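Local coordinates for transcriptional regulator KdgR (Pseudomonas aeruginosa, PDB 5Y6I), which probably binds DNA as an IclR-family transcription factor, pairing a helix-turn-helix domain with a GAF-like C-terminal regulatory domain, at residues V209-F217 and A244-T252. Residues are numbered along the deposited sequence; the frame is centred on the assembly and turned at random.
Sequences VEALSAPVF and AAERLLATT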
# COMPACT_ATOMS: atom_id res chain seq x y z
N VAL A 209 -33.27 -13.96 -0.48
CA VAL A 209 -32.27 -13.22 0.30
C VAL A 209 -31.68 -12.14 -0.59
O VAL A 209 -31.25 -12.41 -1.72
CB VAL A 209 -31.18 -14.12 0.93
CG1 VAL A 209 -31.77 -15.30 1.61
CG2 VAL A 209 -30.13 -14.53 -0.01
N GLU A 210 -31.73 -10.91 -0.10
CA GLU A 210 -31.24 -9.76 -0.83
C GLU A 210 -29.94 -9.27 -0.20
O GLU A 210 -29.84 -9.16 1.03
CB GLU A 210 -32.29 -8.65 -0.86
CG GLU A 210 -33.35 -8.82 -1.95
CD GLU A 210 -34.17 -10.08 -1.81
OE1 GLU A 210 -34.19 -10.65 -0.69
OE2 GLU A 210 -34.81 -10.51 -2.80
N ALA A 211 -28.94 -9.01 -1.04
CA ALA A 211 -27.65 -8.53 -0.58
C ALA A 211 -27.35 -7.17 -1.19
O ALA A 211 -28.01 -6.70 -2.12
CB ALA A 211 -26.53 -9.52 -0.92
N LEU A 212 -26.33 -6.52 -0.63
CA LEU A 212 -25.86 -5.23 -1.08
C LEU A 212 -24.37 -5.21 -0.81
O LEU A 212 -23.94 -5.68 0.24
CB LEU A 212 -26.57 -4.09 -0.36
CG LEU A 212 -26.50 -2.69 -0.96
CD1 LEU A 212 -27.45 -2.59 -2.13
CD2 LEU A 212 -26.82 -1.64 0.10
N SER A 213 -23.60 -4.68 -1.76
CA SER A 213 -22.15 -4.82 -1.73
C SER A 213 -21.47 -3.57 -2.26
O SER A 213 -21.88 -3.02 -3.28
CB SER A 213 -21.70 -6.00 -2.59
OG SER A 213 -22.34 -7.18 -2.18
N ALA A 214 -20.39 -3.17 -1.58
CA ALA A 214 -19.54 -2.06 -1.96
C ALA A 214 -18.09 -2.44 -1.72
O ALA A 214 -17.80 -3.27 -0.84
CB ALA A 214 -19.87 -0.79 -1.18
N PRO A 215 -17.17 -1.87 -2.48
CA PRO A 215 -15.75 -2.21 -2.33
C PRO A 215 -15.01 -1.28 -1.38
O PRO A 215 -15.36 -0.11 -1.20
CB PRO A 215 -15.21 -2.05 -3.76
CG PRO A 215 -16.06 -0.93 -4.33
CD PRO A 215 -17.45 -1.15 -3.73
N VAL A 216 -13.93 -1.84 -0.81
CA VAL A 216 -13.02 -1.12 0.09
C VAL A 216 -11.63 -1.09 -0.54
O VAL A 216 -11.10 -2.13 -0.96
CB VAL A 216 -12.98 -1.78 1.48
CG1 VAL A 216 -12.05 -1.01 2.40
CG2 VAL A 216 -14.42 -1.92 2.07
N PHE A 217 -11.02 0.10 -0.58
CA PHE A 217 -9.77 0.36 -1.28
C PHE A 217 -8.64 0.64 -0.29
O PHE A 217 -8.87 1.18 0.80
CB PHE A 217 -9.90 1.56 -2.21
CG PHE A 217 -10.99 1.41 -3.23
CD1 PHE A 217 -10.79 0.64 -4.37
CD2 PHE A 217 -12.22 2.02 -3.04
CE1 PHE A 217 -11.81 0.50 -5.32
CE2 PHE A 217 -13.24 1.87 -3.98
CZ PHE A 217 -13.04 1.12 -5.11
N ALA A 244 -30.07 2.08 3.38
CA ALA A 244 -29.01 1.11 3.65
C ALA A 244 -27.79 1.36 2.76
O ALA A 244 -26.64 1.24 3.21
CB ALA A 244 -29.52 -0.32 3.48
N ALA A 245 -28.03 1.77 1.51
CA ALA A 245 -26.95 1.97 0.54
C ALA A 245 -25.97 3.06 0.99
O ALA A 245 -24.75 2.86 0.94
CB ALA A 245 -27.55 2.31 -0.82
N GLU A 246 -26.48 4.21 1.42
CA GLU A 246 -25.65 5.29 1.96
C GLU A 246 -24.90 4.85 3.21
O GLU A 246 -23.69 5.06 3.31
CB GLU A 246 -26.53 6.51 2.28
CG GLU A 246 -27.63 6.87 1.22
CD GLU A 246 -28.79 5.86 1.16
OE1 GLU A 246 -29.92 6.20 0.72
OE2 GLU A 246 -28.55 4.70 1.54
N ARG A 247 -25.59 4.25 4.18
CA ARG A 247 -24.89 3.69 5.33
C ARG A 247 -23.78 2.77 4.87
O ARG A 247 -22.64 2.86 5.37
CB ARG A 247 -25.87 2.93 6.24
CG ARG A 247 -26.96 3.79 6.83
CD ARG A 247 -26.38 5.01 7.52
NE ARG A 247 -27.37 5.71 8.34
CZ ARG A 247 -27.05 6.67 9.20
NH1 ARG A 247 -25.77 7.01 9.33
NH2 ARG A 247 -27.98 7.27 9.92
N LEU A 248 -24.06 1.92 3.88
CA LEU A 248 -23.05 1.01 3.35
C LEU A 248 -21.87 1.79 2.79
O LEU A 248 -20.71 1.48 3.10
CB LEU A 248 -23.65 0.13 2.26
CG LEU A 248 -22.64 -0.81 1.57
CD1 LEU A 248 -21.82 -1.65 2.55
CD2 LEU A 248 -23.35 -1.69 0.58
N LEU A 249 -22.16 2.80 1.96
CA LEU A 249 -21.10 3.58 1.32
C LEU A 249 -20.35 4.43 2.34
O LEU A 249 -19.11 4.46 2.35
CB LEU A 249 -21.69 4.44 0.20
CG LEU A 249 -22.13 3.68 -1.07
CD1 LEU A 249 -22.82 4.59 -2.10
CD2 LEU A 249 -20.94 2.98 -1.71
N ALA A 250 -21.08 5.14 3.21
CA ALA A 250 -20.43 5.88 4.28
C ALA A 250 -19.46 5.00 5.06
O ALA A 250 -18.33 5.40 5.35
CB ALA A 250 -21.48 6.47 5.22
N THR A 251 -19.89 3.77 5.39
CA THR A 251 -18.99 2.84 6.08
C THR A 251 -17.78 2.52 5.22
O THR A 251 -16.64 2.57 5.69
CB THR A 251 -19.73 1.55 6.43
OG1 THR A 251 -20.88 1.84 7.24
CG2 THR A 251 -18.81 0.61 7.18
N THR A 252 -18.00 2.17 3.94
CA THR A 252 -16.88 1.70 3.13
C THR A 252 -15.97 2.85 2.70
O THR A 252 -14.74 2.68 2.68
CB THR A 252 -17.39 0.90 1.94
OG1 THR A 252 -18.41 1.63 1.23
CG2 THR A 252 -17.99 -0.38 2.45
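At the start of helix 244-252, methyl CD2 of L212 packs against the helix backbone at A244 and A245, 3.6 Å from A245 CA, with A245 CB a little farther off. One turn on, L248 packs against L212 and A214. With its CG anti to the backbone N (chi1 177°), the branch of L248 meets both residues. L248 CD2 lies 3.5 Å from L212 CD2. L248 CG sits 3.9 Å from A214 CB. L249 adds its CD2 methyl to A214 CB, at 4.0 Å. T252 closes the row. Its OG1 is 3.7 Å from A214 CB and also lies near the carbonyl oxygens of L248 and L249, so the buried hydroxyl can be satisfied by its own helix. Its methyl CG2 meets V216 CG2 at 3.9 Å. No hydrogen bond joins the segments; the axes run nearly parallel, 14° apart, and approach to 8.5 Å, with A214 offering just a methyl to the helix. This is the helix-on-sheet packing of the GAF-like IclR C-terminal domain: helix 244-258 lies beside helix 93-108 and also touches L227 of strand 223-232, while helix 150-158 covers the other face, where S213 OG is hydrogen-bonded to S150 OG.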